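Local coordinates for protein polyporopepsin (Irpex lacteus, PDB 1WKR) that cleaves peptide bonds with broad specificity as a pepsin-family aspartic endopeptidase and clots milk, at residues A[232-245]-A[282-294]. Sequence-based numbering, arbitrary orientation.
Sequences TGAVADNNTGLLRL and IGGSASSVYLIVG
I282 reaches T240 with the end of its side chain: CD1 presses on T240 CG2 at 3.4 Å, a tight contact. G283 O is tied to N239 ND2 through a water. T240 CG2 lies 3.4 Å from G284 CA. A CB on G284 would run into the Y290 ring. S285 N donates a nearly straight bond to Y290 OH. S288 places CB over one face of the R244 guanidinium, with OG 2.8 Å from R244 NH1. R244 gets there with CG anti to its N (chi1 -174°) and an extended chain. V289 O accepts from L245 N at 3.0 Å. T240 CG2 sits over one face of the Y290 ring in a CH-pi contact, 3.7 Å from the centroid. The R244 guanidinium is turned almost perpendicular to that ring, with R244 CD 3.9 Å from Y290 CE1. T240 is fixed by OG1, which donates to D237 OD2 and accepts from L242 N in an ST turn. With an alanine at Y290 the T240 methyl would probably lose the ring it rests on, and S285 N its acceptor. L291 N donates to L243 O at 2.9 Å, and L291 CD2 packs on L245 CD1. Y228 of helix 222-232 also touches L291. Middle strand 243-245 pairs antiparallel with 235-236 on one edge and with the strand from V289 on the other, in the C-terminal lobe of the bilobal pepsin fold.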
loop_
_atom_site.group_PDB
_atom_site.type_symbol
_atom_site.label_atom_id
_atom_site.label_comp_id
_atom_site.label_asym_id
_atom_site.label_seq_id
_atom_site.Cartn_x
_atom_site.Cartn_y
_atom_site.Cartn_z
ATOM N N THR A 232 -6.793 -24.361 4.684
ATOM C CA THR A 232 -7.870 -24.052 3.721
ATOM C C THR A 232 -8.055 -25.158 2.711
ATOM O O THR A 232 -9.126 -25.173 2.069
ATOM C CB THR A 232 -7.533 -22.769 2.948
ATOM O OG1 THR A 232 -6.306 -22.933 2.201
ATOM C CG2 THR A 232 -7.426 -21.506 3.815
ATOM N N GLY A 233 -7.091 -26.041 2.524
ATOM C CA GLY A 233 -7.114 -27.018 1.466
ATOM C C GLY A 233 -6.663 -26.463 0.150
ATOM O O GLY A 233 -6.685 -27.166 -0.919
ATOM N N ALA A 234 -6.187 -25.210 0.076
ATOM C CA ALA A 234 -5.836 -24.639 -1.172
ATOM C C ALA A 234 -4.661 -25.295 -1.889
ATOM O O ALA A 234 -3.785 -25.853 -1.201
ATOM C CB ALA A 234 -5.488 -23.138 -0.967
ATOM N N VAL A 235 -4.640 -25.207 -3.182
ATOM C CA VAL A 235 -3.517 -25.741 -4.008
ATOM C C VAL A 235 -3.048 -24.613 -4.876
ATOM O O VAL A 235 -3.726 -23.638 -5.230
ATOM C CB VAL A 235 -3.979 -26.952 -4.786
ATOM C CG1 VAL A 235 -4.473 -28.067 -3.837
ATOM C CG2 VAL A 235 -4.918 -26.666 -5.851
ATOM N N ALA A 236 -1.785 -24.735 -5.374
ATOM C CA ALA A 236 -1.243 -23.813 -6.349
ATOM C C ALA A 236 -1.939 -23.855 -7.612
ATOM O O ALA A 236 -2.554 -24.919 -8.077
ATOM C CB ALA A 236 0.303 -24.264 -6.645
ATOM N N ASP A 237 -2.095 -22.741 -8.313
ATOM C CA ASP A 237 -2.695 -22.653 -9.605
ATOM C C ASP A 237 -1.736 -22.053 -10.709
ATOM O O ASP A 237 -1.363 -20.828 -10.518
ATOM C CB ASP A 237 -4.007 -21.840 -9.508
ATOM C CG ASP A 237 -4.641 -21.745 -10.807
ATOM O OD1 ASP A 237 -5.265 -22.776 -11.262
ATOM O OD2 ASP A 237 -4.641 -20.707 -11.478
ATOM N N ASN A 238 -1.662 -22.760 -11.911
ATOM C CA ASN A 238 -0.783 -22.278 -13.028
ATOM C C ASN A 238 -1.191 -21.025 -13.492
ATOM O O ASN A 238 -0.327 -20.058 -13.780
ATOM C CB ASN A 238 -0.713 -23.381 -14.205
ATOM C CG ASN A 238 0.165 -22.960 -15.396
ATOM O OD1 ASN A 238 1.389 -23.146 -15.358
ATOM N ND2 ASN A 238 -0.456 -22.302 -16.418
ATOM N N ASN A 239 -2.361 -20.833 -14.061
ATOM C CA ASN A 239 -2.780 -19.821 -14.966
ATOM C C ASN A 239 -2.689 -18.438 -14.124
ATOM O O ASN A 239 -2.512 -17.356 -14.765
ATOM C CB ASN A 239 -4.140 -20.043 -15.510
ATOM C CG ASN A 239 -4.258 -21.193 -16.514
ATOM O OD1 ASN A 239 -3.340 -21.888 -16.650
ATOM N ND2 ASN A 239 -5.367 -21.309 -17.135
ATOM N N THR A 240 -2.795 -18.452 -12.731
ATOM C CA THR A 240 -2.862 -17.209 -11.952
ATOM C C THR A 240 -1.687 -16.885 -11.109
ATOM O O THR A 240 -1.554 -15.699 -10.764
ATOM C CB THR A 240 -4.140 -17.256 -11.080
ATOM O OG1 THR A 240 -4.006 -18.299 -10.116
ATOM C CG2 THR A 240 -5.445 -17.429 -11.876
ATOM N N GLY A 241 -0.942 -17.846 -10.610
ATOM C CA GLY A 241 -0.025 -17.588 -9.563
ATOM C C GLY A 241 -0.601 -17.330 -8.182
ATOM O O GLY A 241 0.067 -16.955 -7.225
ATOM N N LEU A 242 -1.937 -17.631 -8.078
ATOM C CA LEU A 242 -2.662 -17.529 -6.761
ATOM C C LEU A 242 -3.014 -18.887 -6.291
ATOM O O LEU A 242 -3.182 -19.872 -7.123
ATOM C CB LEU A 242 -3.882 -16.675 -6.947
ATOM C CG LEU A 242 -3.622 -15.192 -7.383
ATOM C CD1 LEU A 242 -4.913 -14.449 -7.458
ATOM C CD2 LEU A 242 -2.659 -14.491 -6.408
ATOM N N LEU A 243 -3.285 -19.083 -5.034
ATOM C CA LEU A 243 -3.897 -20.326 -4.539
ATOM C C LEU A 243 -5.301 -20.428 -5.061
ATOM O O LEU A 243 -5.960 -19.414 -5.296
ATOM C CB LEU A 243 -3.940 -20.265 -3.043
ATOM C CG LEU A 243 -2.616 -20.420 -2.304
ATOM C CD1 LEU A 243 -2.789 -20.175 -0.797
ATOM C CD2 LEU A 243 -1.957 -21.768 -2.561
ATOM N N ARG A 244 -5.795 -21.639 -5.251
ATOM C CA ARG A 244 -7.155 -21.890 -5.697
ATOM C C ARG A 244 -7.861 -22.825 -4.710
ATOM O O ARG A 244 -7.278 -23.740 -4.168
ATOM C CB ARG A 244 -7.204 -22.499 -7.094
ATOM C CG ARG A 244 -8.576 -22.673 -7.714
ATOM C CD ARG A 244 -8.620 -23.363 -9.172
ATOM N NE ARG A 244 -10.090 -23.786 -9.495
ATOM C CZ ARG A 244 -10.791 -23.335 -10.484
ATOM N NH1 ARG A 244 -10.333 -22.522 -11.483
ATOM N NH2 ARG A 244 -12.091 -23.610 -10.501
ATOM N N LEU A 245 -9.170 -22.558 -4.535
ATOM C CA LEU A 245 -10.057 -23.425 -3.751
ATOM C C LEU A 245 -11.148 -23.984 -4.715
ATOM O O LEU A 245 -11.583 -23.346 -5.597
ATOM C CB LEU A 245 -10.813 -22.592 -2.666
ATOM C CG LEU A 245 -9.927 -21.974 -1.597
ATOM C CD1 LEU A 245 -10.841 -21.260 -0.584
ATOM C CD2 LEU A 245 -9.098 -23.056 -0.903
ATOM N N ILE A 282 -6.277 -11.620 -13.763
ATOM C CA ILE A 282 -5.141 -12.393 -13.216
ATOM C C ILE A 282 -4.897 -13.726 -13.898
ATOM O O ILE A 282 -4.155 -14.541 -13.449
ATOM C CB ILE A 282 -5.231 -12.512 -11.703
ATOM C CG1 ILE A 282 -6.573 -13.103 -11.214
ATOM C CG2 ILE A 282 -4.751 -11.266 -10.971
ATOM C CD1 ILE A 282 -6.749 -14.422 -11.096
ATOM N N GLY A 283 -5.597 -13.896 -15.062
ATOM C CA GLY A 283 -5.316 -15.129 -15.890
ATOM C C GLY A 283 -6.184 -16.310 -15.487
ATOM O O GLY A 283 -5.961 -17.345 -15.890
ATOM N N GLY A 284 -7.161 -16.015 -14.615
ATOM C CA GLY A 284 -8.001 -17.114 -14.064
ATOM C C GLY A 284 -9.302 -17.343 -14.990
ATOM O O GLY A 284 -9.495 -16.550 -15.876
ATOM N N SER A 285 -9.927 -18.337 -14.547
ATOM C CA SER A 285 -11.224 -18.635 -15.320
ATOM C C SER A 285 -12.413 -18.267 -14.533
ATOM O O SER A 285 -12.305 -18.031 -13.250
ATOM C CB SER A 285 -11.290 -19.976 -15.519
ATOM O OG SER A 285 -11.157 -21.033 -14.265
ATOM N N ALA A 286 -13.531 -18.065 -15.160
ATOM C CA ALA A 286 -14.728 -17.660 -14.522
ATOM C C ALA A 286 -15.207 -18.739 -13.608
ATOM O O ALA A 286 -14.932 -19.914 -13.754
ATOM C CB ALA A 286 -15.855 -17.379 -15.596
ATOM N N SER A 287 -16.017 -18.341 -12.588
ATOM C CA SER A 287 -16.709 -19.249 -11.635
ATOM C C SER A 287 -15.603 -20.065 -10.920
ATOM O O SER A 287 -15.760 -21.339 -10.806
ATOM C CB SER A 287 -17.689 -20.181 -12.301
ATOM O OG SER A 287 -18.718 -19.378 -12.911
ATOM N N SER A 288 -14.549 -19.477 -10.614
ATOM C CA SER A 288 -13.375 -20.090 -9.912
ATOM C C SER A 288 -12.939 -19.185 -8.760
ATOM O O SER A 288 -13.121 -17.983 -8.836
ATOM C CB SER A 288 -12.172 -20.157 -10.849
ATOM O OG SER A 288 -12.557 -20.859 -12.088
ATOM N N VAL A 289 -12.448 -19.823 -7.695
ATOM C CA VAL A 289 -12.047 -19.068 -6.473
ATOM C C VAL A 289 -10.507 -19.045 -6.338
ATOM O O VAL A 289 -9.895 -20.098 -6.138
ATOM C CB VAL A 289 -12.638 -19.745 -5.245
ATOM C CG1 VAL A 289 -12.174 -18.997 -3.981
ATOM C CG2 VAL A 289 -14.168 -19.665 -5.330
ATOM N N TYR A 290 -9.932 -17.844 -6.397
ATOM C CA TYR A 290 -8.488 -17.667 -6.218
ATOM C C TYR A 290 -8.277 -16.797 -4.988
ATOM O O TYR A 290 -9.041 -15.850 -4.711
ATOM C CB TYR A 290 -7.828 -16.970 -7.458
ATOM C CG TYR A 290 -8.113 -17.748 -8.712
ATOM C CD1 TYR A 290 -7.462 -18.892 -9.014
ATOM C CD2 TYR A 290 -9.070 -17.278 -9.608
ATOM C CE1 TYR A 290 -7.732 -19.666 -10.216
ATOM C CE2 TYR A 290 -9.317 -17.986 -10.825
ATOM C CZ TYR A 290 -8.632 -19.088 -11.011
ATOM O OH TYR A 290 -8.965 -19.804 -12.257
ATOM N N LEU A 291 -7.256 -17.077 -4.215
ATOM C CA LEU A 291 -6.998 -16.425 -2.938
ATOM C C LEU A 291 -5.998 -15.329 -3.048
ATOM O O LEU A 291 -5.022 -15.400 -3.831
ATOM C CB LEU A 291 -6.586 -17.414 -1.883
ATOM C CG LEU A 291 -7.486 -18.646 -1.703
ATOM C CD1 LEU A 291 -7.011 -19.510 -0.566
ATOM C CD2 LEU A 291 -8.942 -18.200 -1.519
ATOM N N ILE A 292 -6.172 -14.288 -2.213
ATOM C CA ILE A 292 -5.248 -13.142 -2.206
ATOM C C ILE A 292 -4.259 -13.178 -1.062
ATOM O O ILE A 292 -3.475 -12.250 -0.931
ATOM C CB ILE A 292 -5.987 -11.777 -2.353
ATOM C CG1 ILE A 292 -7.094 -11.546 -1.291
ATOM C CG2 ILE A 292 -6.581 -11.688 -3.752
ATOM C CD1 ILE A 292 -6.573 -11.487 0.124
ATOM N N VAL A 293 -4.271 -14.236 -0.278
ATOM C CA VAL A 293 -3.206 -14.505 0.700
ATOM C C VAL A 293 -2.085 -15.174 -0.019
ATOM O O VAL A 293 -2.309 -16.240 -0.660
ATOM C CB VAL A 293 -3.737 -15.342 1.887
ATOM C CG1 VAL A 293 -2.588 -15.700 2.829
ATOM C CG2 VAL A 293 -4.816 -14.568 2.613
ATOM N N GLY A 294 -0.902 -14.607 0.009
ATOM C CA GLY A 294 0.276 -15.116 -0.699
ATOM C C GLY A 294 1.470 -15.307 0.140
ATOM O O GLY A 294 1.464 -14.937 1.332
HETATM O O HOH W 1 -6.905 -20.353 -13.370
HETATM O O HOH W 2 -7.579 -19.344 -17.016
HETATM O O HOH W 3 -1.635 -13.789 -12.892
HETATM O O HOH W 4 -2.653 -16.724 -3.304
HETATM O O HOH W 5 -13.270 -22.708 -7.649
#